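Local coordinates for protein butyryl-CoA dehydrogenase (Marinomonas mediterranea, PDB 6CXT) that binds flavin-adenine dinucleotide as a flavoprotein of the acyl-CoA dehydrogenase family, at residues A122-E127 and S155-G160; I193-D198 and P208-F213. All coordinates share one frame; numbering follows the deposited sequence.

Contact 1. Residues A122-E127 and S155-G160. With FAD (flavin-adenine dinucleotide), chain D.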
loop_
_atom_site.group_PDB
_atom_site.type_symbol
_atom_site.label_atom_id
_atom_site.label_comp_id
_atom_site.label_asym_id
_atom_site.label_seq_id
_atom_site.Cartn_x
_atom_site.Cartn_y
_atom_site.Cartn_z
ATOM N N ALA B 122 -15.812 33.930 0.681
ATOM C CA ALA B 122 -15.119 32.954 1.474
ATOM C C ALA B 122 -16.197 32.154 2.160
ATOM O O ALA B 122 -17.226 32.694 2.582
ATOM C CB ALA B 122 -14.244 33.664 2.520
ATOM N N ASN B 123 -15.937 30.881 2.373
ATOM C CA ASN B 123 -16.810 29.946 3.049
ATOM C C ASN B 123 -16.343 29.788 4.511
ATOM O O ASN B 123 -15.200 29.497 4.735
ATOM C CB ASN B 123 -16.739 28.619 2.296
ATOM C CG ASN B 123 -17.614 27.561 2.876
ATOM O OD1 ASN B 123 -17.216 26.412 2.969
ATOM N ND2 ASN B 123 -18.798 27.921 3.221
ATOM N N ALA B 124 -17.230 29.915 5.493
ATOM C CA ALA B 124 -16.787 29.877 6.871
ATOM C C ALA B 124 -17.656 28.998 7.754
ATOM O O ALA B 124 -18.732 29.423 8.222
ATOM C CB ALA B 124 -16.674 31.300 7.452
ATOM N N ILE B 125 -17.186 27.773 8.017
ATOM C CA ILE B 125 -17.942 26.872 8.906
ATOM C C ILE B 125 -17.068 26.340 10.035
ATOM O O ILE B 125 -17.525 26.331 11.185
ATOM C CB ILE B 125 -18.708 25.751 8.100
ATOM C CG1 ILE B 125 -19.573 24.924 9.058
ATOM C CG2 ILE B 125 -17.713 24.796 7.377
ATOM C CD1 ILE B 125 -20.596 24.026 8.436
ATOM N N SER B 126 -15.794 25.956 9.747
ATOM C CA SER B 126 -14.932 25.285 10.746
ATOM C C SER B 126 -14.667 26.218 11.946
ATOM O O SER B 126 -14.558 27.432 11.743
ATOM C CB SER B 126 -13.579 24.847 10.105
ATOM O OG SER B 126 -13.893 24.029 8.962
ATOM N N GLU B 127 -14.576 25.673 13.155
ATOM C CA GLU B 127 -14.267 26.492 14.309
ATOM C C GLU B 127 -13.172 25.876 15.078
ATOM O O GLU B 127 -12.717 24.794 14.704
ATOM C CB GLU B 127 -15.516 26.605 15.245
ATOM C CG GLU B 127 -16.691 27.195 14.492
ATOM C CD GLU B 127 -18.032 27.139 15.250
ATOM O OE1 GLU B 127 -18.144 26.364 16.219
ATOM O OE2 GLU B 127 -18.965 27.848 14.787
ATOM N N SER B 155 -12.355 29.261 12.063
ATOM C CA SER B 155 -10.918 29.112 12.322
ATOM C C SER B 155 -9.980 28.957 11.062
ATOM O O SER B 155 -8.767 29.329 11.131
ATOM C CB SER B 155 -10.707 28.007 13.344
ATOM O OG SER B 155 -11.279 26.875 12.707
ATOM N N TYR B 156 -10.527 28.481 9.954
ATOM C CA TYR B 156 -9.687 28.181 8.754
ATOM C C TYR B 156 -10.476 28.636 7.559
ATOM O O TYR B 156 -11.089 27.840 6.856
ATOM C CB TYR B 156 -9.452 26.670 8.618
ATOM C CG TYR B 156 -8.716 26.105 9.782
ATOM C CD1 TYR B 156 -7.384 26.498 10.040
ATOM C CD2 TYR B 156 -9.332 25.206 10.650
ATOM C CE1 TYR B 156 -6.710 26.013 11.135
ATOM C CE2 TYR B 156 -8.655 24.708 11.768
ATOM C CZ TYR B 156 -7.339 25.105 11.979
ATOM O OH TYR B 156 -6.603 24.676 13.039
ATOM N N VAL B 157 -10.507 29.944 7.333
ATOM C CA VAL B 157 -11.301 30.455 6.240
ATOM C C VAL B 157 -10.417 30.722 5.024
ATOM O O VAL B 157 -9.602 31.665 5.049
ATOM C CB VAL B 157 -12.031 31.747 6.721
ATOM C CG1 VAL B 157 -12.942 32.261 5.632
ATOM C CG2 VAL B 157 -12.876 31.374 7.986
ATOM N N THR B 158 -10.618 29.933 3.947
ATOM C CA THR B 158 -9.919 30.175 2.712
ATOM C C THR B 158 -10.460 31.497 2.113
ATOM O O THR B 158 -11.694 31.712 2.090
ATOM C CB THR B 158 -10.120 28.975 1.754
ATOM O OG1 THR B 158 -9.361 27.860 2.261
ATOM C CG2 THR B 158 -9.628 29.309 0.347
ATOM N N ASN B 159 -9.552 32.361 1.649
ATOM C CA ASN B 159 -9.909 33.689 1.190
ATOM C C ASN B 159 -10.319 34.628 2.342
ATOM O O ASN B 159 -10.864 35.702 2.051
ATOM C CB ASN B 159 -11.049 33.671 0.141
ATOM C CG ASN B 159 -10.705 32.836 -1.080
ATOM O OD1 ASN B 159 -9.526 32.591 -1.363
ATOM N ND2 ASN B 159 -11.719 32.399 -1.799
ATOM N N GLY B 160 -10.084 34.238 3.590
ATOM C CA GLY B 160 -10.486 35.061 4.758
ATOM C C GLY B 160 -10.057 36.526 4.622
ATOM O O GLY B 160 -10.910 37.477 4.794
HETATM P PA FAD D . -10.321 17.158 13.002
HETATM O O1A FAD D . -11.773 17.161 12.563
HETATM O O2A FAD D . -9.836 17.549 14.389
HETATM O O5B FAD D . -9.694 15.716 12.584
HETATM C C5B FAD D . -8.390 15.279 13.032
HETATM C C4B FAD D . -8.287 13.805 12.589
HETATM O O4B FAD D . -9.370 13.039 13.176
HETATM C C3B FAD D . -8.411 13.677 11.074
HETATM O O3B FAD D . -7.568 12.566 10.744
HETATM C C2B FAD D . -9.880 13.234 10.892
HETATM O O2B FAD D . -10.137 12.550 9.640
HETATM C C1B FAD D . -10.114 12.374 12.170
HETATM N N9A FAD D . -11.567 12.298 12.431
HETATM C C8A FAD D . -12.379 13.289 12.888
HETATM N N7A FAD D . -13.689 12.855 12.895
HETATM C C5A FAD D . -13.710 11.580 12.417
HETATM C C6A FAD D . -14.722 10.520 12.163
HETATM N N6A FAD D . -16.067 10.731 12.388
HETATM N N1A FAD D . -14.273 9.331 11.658
HETATM C C2A FAD D . -12.948 9.075 11.387
HETATM N N3A FAD D . -11.987 9.997 11.623
HETATM C C4A FAD D . -12.295 11.229 12.113
HETATM N N1 FAD D . -12.878 25.296 6.591
HETATM C C2 FAD D . -13.824 26.243 6.249
HETATM O O2 FAD D . -14.835 26.313 7.002
HETATM N N3 FAD D . -13.705 27.082 5.180
HETATM C C4 FAD D . -12.598 27.072 4.411
HETATM O O4 FAD D . -12.507 27.845 3.456
HETATM C C4X FAD D . -11.513 26.079 4.725
HETATM N N5 FAD D . -10.355 26.010 4.032
HETATM C C5X FAD D . -9.345 25.157 4.359
HETATM C C6 FAD D . -8.165 25.174 3.568
HETATM C C7 FAD D . -7.100 24.313 3.904
HETATM C C7M FAD D . -5.836 24.366 3.082
HETATM C C8 FAD D . -7.212 23.401 5.055
HETATM C C8M FAD D . -6.094 22.475 5.402
HETATM C C9 FAD D . -8.393 23.355 5.825
HETATM C C9A FAD D . -9.466 24.215 5.496
HETATM N N10 FAD D . -10.677 24.241 6.258
HETATM C C10 FAD D . -11.707 25.173 5.886
HETATM C "C1'" FAD D . -10.870 23.378 7.415
HETATM C "C2'" FAD D . -11.117 21.930 6.929
HETATM O "O2'" FAD D . -12.402 21.738 6.312
HETATM C "C3'" FAD D . -10.853 20.987 8.092
HETATM O "O3'" FAD D . -9.442 21.076 8.376
HETATM C "C4'" FAD D . -11.346 19.534 7.977
HETATM O "O4'" FAD D . -12.810 19.495 7.978
HETATM C "C5'" FAD D . -10.839 18.681 9.148
HETATM O "O5'" FAD D . -11.153 19.367 10.366
HETATM P P FAD D . -10.026 19.561 11.447
HETATM O O1P FAD D . -10.610 20.260 12.678
HETATM O O2P FAD D . -8.779 20.217 10.885
HETATM O O3P FAD D . -9.565 18.104 11.936
HETATM O O HOH W 1 -13.519 29.704 1.661
#
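Ala122 meets Val157 methyl to methyl, with Ala122 CB 3.7 Å from Val157 CG1. The other branch, Val157 CG2, packs on Ala124 CB. Val157 holds CG1 anti to its backbone N (chi1 -176°), which lets each branch serve one alanine. One direct backbone hydrogen bond links the segments. Ser155 N gives it to Ser126 O at 2.9 Å. Ser126 CB also sits at the edge of the Tyr156 ring.

Both segments lie in the middle domain of the acyl-CoA dehydrogenase fold and grip the flavin ring of FAD there. Asn123 O accepts from FAD N3 at 2.9 Å. Ile125 N and Ser126 N both donate to FAD O2, the second almost straight at 174°. Ser126 OG lies 2.9 Å from FAD N1 and is also close to FAD O2. From the other segment, Thr158 N donates to FAD O4, and Thr158 OG1 donates to FAD N5 at 2.7 Å. A water takes a bond from Asn123 N and gives to Thr158 O and FAD O4, bridging strands and cofactor.

Further out, Ala124 pairs by its backbone with Val167 and Tyr169 of strand 165-171. A type II turn from Val157 to Gly160, closed by Gly160 N to Val157 O, ends strand 147-158. Asn159 ND2 is held by Ala86 O and Ala121 O. Asn123 OD1 bonds to the bound FK4.

The protein thus matches the polar edge of the flavin atom by atom. Donors crowd the N1 and O2 side, which would probably stabilise negative charge there, and the Thr158 hydroxyl probably polarises N5.

Contact 2. Residues I193-D198 and P208-F213. With FAD (flavin-adenine dinucleotide), chain D.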
loop_
_atom_site.group_PDB
_atom_site.type_symbol
_atom_site.label_atom_id
_atom_site.label_comp_id
_atom_site.label_asym_id
_atom_site.label_seq_id
_atom_site.Cartn_x
_atom_site.Cartn_y
_atom_site.Cartn_z
ATOM N N ILE B 193 -16.530 42.330 12.439
ATOM C CA ILE B 193 -15.582 41.369 11.773
ATOM C C ILE B 193 -14.109 41.763 12.010
ATOM O O ILE B 193 -13.713 42.919 11.796
ATOM C CB ILE B 193 -15.842 41.241 10.266
ATOM C CG1 ILE B 193 -17.246 40.712 10.031
ATOM C CG2 ILE B 193 -14.749 40.349 9.587
ATOM C CD1 ILE B 193 -17.637 40.802 8.572
ATOM N N SER B 194 -13.298 40.807 12.473
ATOM C CA SER B 194 -11.833 40.983 12.472
ATOM C C SER B 194 -11.218 39.678 11.840
ATOM O O SER B 194 -11.857 38.602 11.869
ATOM C CB SER B 194 -11.286 41.261 13.842
ATOM O OG SER B 194 -11.736 40.215 14.660
ATOM N N VAL B 195 -10.077 39.852 11.181
ATOM C CA VAL B 195 -9.482 38.773 10.406
ATOM C C VAL B 195 -8.008 38.749 10.819
ATOM O O VAL B 195 -7.326 39.809 10.823
ATOM C CB VAL B 195 -9.620 39.078 8.903
ATOM C CG1 VAL B 195 -8.997 37.948 8.037
ATOM C CG2 VAL B 195 -11.077 39.347 8.489
ATOM N N GLY B 196 -7.475 37.553 11.135
ATOM C CA GLY B 196 -6.044 37.421 11.452
ATOM C C GLY B 196 -5.218 37.418 10.171
ATOM O O GLY B 196 -5.756 37.250 9.058
ATOM N N ASN B 197 -3.888 37.570 10.303
ATOM C CA ASN B 197 -3.037 37.538 9.120
ATOM C C ASN B 197 -3.098 36.126 8.478
ATOM O O ASN B 197 -3.389 35.146 9.178
ATOM C CB ASN B 197 -1.567 37.860 9.521
ATOM C CG ASN B 197 -1.350 39.354 9.794
ATOM O OD1 ASN B 197 -2.205 40.166 9.513
ATOM N ND2 ASN B 197 -0.188 39.708 10.284
ATOM N N ASP B 198 -2.805 36.044 7.200
ATOM C CA ASP B 198 -2.772 34.795 6.483
ATOM C C ASP B 198 -1.848 33.801 7.205
ATOM O O ASP B 198 -0.791 34.149 7.561
ATOM C CB ASP B 198 -2.219 35.016 5.077
ATOM C CG ASP B 198 -3.116 35.853 4.193
ATOM O OD1 ASP B 198 -4.216 36.193 4.578
ATOM O OD2 ASP B 198 -2.709 36.151 3.086
ATOM N N PRO B 208 -5.327 32.478 0.534
ATOM C CA PRO B 208 -5.183 32.893 1.928
ATOM C C PRO B 208 -5.973 31.971 2.845
ATOM O O PRO B 208 -7.051 31.499 2.448
ATOM C CB PRO B 208 -5.865 34.287 1.965
ATOM C CG PRO B 208 -5.842 34.732 0.589
ATOM C CD PRO B 208 -5.997 33.499 -0.282
ATOM N N LEU B 209 -5.454 31.726 4.040
ATOM C CA LEU B 209 -6.195 30.962 5.055
ATOM C C LEU B 209 -6.161 31.794 6.343
ATOM O O LEU B 209 -5.108 32.177 6.827
ATOM C CB LEU B 209 -5.544 29.562 5.291
ATOM C CG LEU B 209 -6.385 28.612 6.127
ATOM C CD1 LEU B 209 -7.729 28.264 5.492
ATOM C CD2 LEU B 209 -5.604 27.314 6.390
ATOM N N ASN B 210 -7.332 32.030 6.943
ATOM C CA ASN B 210 -7.348 32.954 8.067
ATOM C C ASN B 210 -8.361 32.593 9.145
ATOM O O ASN B 210 -9.421 32.039 8.866
ATOM C CB ASN B 210 -7.813 34.374 7.557
ATOM C CG ASN B 210 -7.057 34.845 6.358
ATOM O OD1 ASN B 210 -7.423 34.518 5.233
ATOM N ND2 ASN B 210 -6.000 35.645 6.584
ATOM N N GLN B 211 -8.052 33.024 10.353
ATOM C CA GLN B 211 -9.060 33.068 11.424
ATOM C C GLN B 211 -9.950 34.333 11.180
ATOM O O GLN B 211 -9.420 35.407 10.832
ATOM C CB GLN B 211 -8.328 33.179 12.749
ATOM C CG GLN B 211 -9.223 32.943 13.942
ATOM C CD GLN B 211 -8.407 32.510 15.117
ATOM O OE1 GLN B 211 -7.537 33.249 15.584
ATOM N NE2 GLN B 211 -8.646 31.288 15.581
ATOM N N VAL B 212 -11.259 34.171 11.360
ATOM C CA VAL B 212 -12.198 35.289 11.193
ATOM C C VAL B 212 -13.080 35.247 12.432
ATOM O O VAL B 212 -13.577 34.158 12.792
ATOM C CB VAL B 212 -13.076 35.208 9.928
ATOM C CG1 VAL B 212 -13.954 36.491 9.813
ATOM C CG2 VAL B 212 -12.226 35.058 8.640
ATOM N N PHE B 213 -13.203 36.397 13.116
ATOM C CA PHE B 213 -14.068 36.502 14.324
ATOM C C PHE B 213 -15.274 37.425 14.019
ATOM O O PHE B 213 -15.135 38.435 13.308
ATOM C CB PHE B 213 -13.284 36.933 15.588
ATOM C CG PHE B 213 -14.057 36.673 16.875
ATOM C CD1 PHE B 213 -14.002 35.411 17.518
ATOM C CD2 PHE B 213 -14.921 37.673 17.447
ATOM C CE1 PHE B 213 -14.753 35.162 18.690
ATOM C CE2 PHE B 213 -15.671 37.406 18.618
ATOM C CZ PHE B 213 -15.588 36.157 19.230
HETATM P PA FAD D . -10.321 17.158 13.002
HETATM O O1A FAD D . -11.773 17.161 12.563
HETATM O O2A FAD D . -9.836 17.549 14.389
HETATM O O5B FAD D . -9.694 15.716 12.584
HETATM C C5B FAD D . -8.390 15.279 13.032
HETATM C C4B FAD D . -8.287 13.805 12.589
HETATM O O4B FAD D . -9.370 13.039 13.176
HETATM C C3B FAD D . -8.411 13.677 11.074
HETATM O O3B FAD D . -7.568 12.566 10.744
HETATM C C2B FAD D . -9.880 13.234 10.892
HETATM O O2B FAD D . -10.137 12.550 9.640
HETATM C C1B FAD D . -10.114 12.374 12.170
HETATM N N9A FAD D . -11.567 12.298 12.431
HETATM C C8A FAD D . -12.379 13.289 12.888
HETATM N N7A FAD D . -13.689 12.855 12.895
HETATM C C5A FAD D . -13.710 11.580 12.417
HETATM C C6A FAD D . -14.722 10.520 12.163
HETATM N N6A FAD D . -16.067 10.731 12.388
HETATM N N1A FAD D . -14.273 9.331 11.658
HETATM C C2A FAD D . -12.948 9.075 11.387
HETATM N N3A FAD D . -11.987 9.997 11.623
HETATM C C4A FAD D . -12.295 11.229 12.113
HETATM N N1 FAD D . -12.878 25.296 6.591
HETATM C C2 FAD D . -13.824 26.243 6.249
HETATM O O2 FAD D . -14.835 26.313 7.002
HETATM N N3 FAD D . -13.705 27.082 5.180
HETATM C C4 FAD D . -12.598 27.072 4.411
HETATM O O4 FAD D . -12.507 27.845 3.456
HETATM C C4X FAD D . -11.513 26.079 4.725
HETATM N N5 FAD D . -10.355 26.010 4.032
HETATM C C5X FAD D . -9.345 25.157 4.359
HETATM C C6 FAD D . -8.165 25.174 3.568
HETATM C C7 FAD D . -7.100 24.313 3.904
HETATM C C7M FAD D . -5.836 24.366 3.082
HETATM C C8 FAD D . -7.212 23.401 5.055
HETATM C C8M FAD D . -6.094 22.475 5.402
HETATM C C9 FAD D . -8.393 23.355 5.825
HETATM C C9A FAD D . -9.466 24.215 5.496
HETATM N N10 FAD D . -10.677 24.241 6.258
HETATM C C10 FAD D . -11.707 25.173 5.886
HETATM C "C1'" FAD D . -10.870 23.378 7.415
HETATM C "C2'" FAD D . -11.117 21.930 6.929
HETATM O "O2'" FAD D . -12.402 21.738 6.312
HETATM C "C3'" FAD D . -10.853 20.987 8.092
HETATM O "O3'" FAD D . -9.442 21.076 8.376
HETATM C "C4'" FAD D . -11.346 19.534 7.977
HETATM O "O4'" FAD D . -12.810 19.495 7.978
HETATM C "C5'" FAD D . -10.839 18.681 9.148
HETATM O "O5'" FAD D . -11.153 19.367 10.366
HETATM P P FAD D . -10.026 19.561 11.447
HETATM O O1P FAD D . -10.610 20.260 12.678
HETATM O O2P FAD D . -8.779 20.217 10.885
HETATM O O3P FAD D . -9.565 18.104 11.936
HETATM O O HOH W 2 -5.345 34.170 10.753
#
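Asn210 lies alongside Asp198, the two side chains pointing the same way. Asn210 ND2 gives a hydrogen bond to Asp198 OD1 at 2.7 Å. It arrives on the anti lone pair of Asp198 OD1, and that oxygen lies close to the plane of the Asn210 amide, although carboxylate and amide are turned 65° apart. Asn210 ND2 also donates to Gly196 O at 3.0 Å, tilted from the carbonyl plane. Two bonds from one nitrogen fix the rotation of the amide. Asn210 CG stands anti to the carbonyl carbon (chi1 -51°), and this swings the amide across to the 193-198 segment. Ser161 OG is a second partner of Asp198 OD1. Pro208 packs beside the carboxylate, with its CB 3.6 Å from Asp198 OD1.

Beyond the asparagine the backbones pair as antiparallel strands. Ser194 and Phe213 form a hydrogen-bonded pair, with Phe213 N to Ser194 O at 2.9 Å and a return bond from Ser194 N to Phe213 O. Gly196 N gives the next bond to Gln211 O. Val195 and Val212, between these bonds, form a non-hydrogen-bonded pair. Past Gly196 the direct backbone pairing gives way to a water that bridges Asn197 O and Gln211 N.

Val195 and Val212 share one face of the sheet. Val212 CG1 lies 3.9 Å from Ile193 CG2, and Tyr166 of strand 165-171 touches all three of these side chains. Leu209 instead reaches the flavin, with CD1 3.7 Å from FAD C6, and also touches Leu344 of the second subunit.

The pair forms the edge of the antiparallel sheet of the middle domain, with strand 193-195 outermost within the chain. Strand 209-220 comes next, followed by strand 147-158, whose Val157 packs on Val212.

In the fold
Contact 1 closes in the chain before contact 2 opens, and their centres are about 8 Å apart. They share a sheet, since strands 147-158 and 209-220 are neighbours in it. Two probable backbone hydrogen bonds join them: Val157 N to Asn210 O and Asn159 N to Pro208 O, each 2.8 Å. Asn210 OD1 also lies 3.1 Å from Gly160 N. The centre of contact 1 lies about 12 Å from the centre of the chain, that of contact 2 about 19 Å. Both touch FAD. Contact 1 supplies hydrogen bonds along the polar edge of the flavin ring, while Leu209 of contact 2 adds an apolar touch, with its CD1 also 3.5 Å from Tyr156 C.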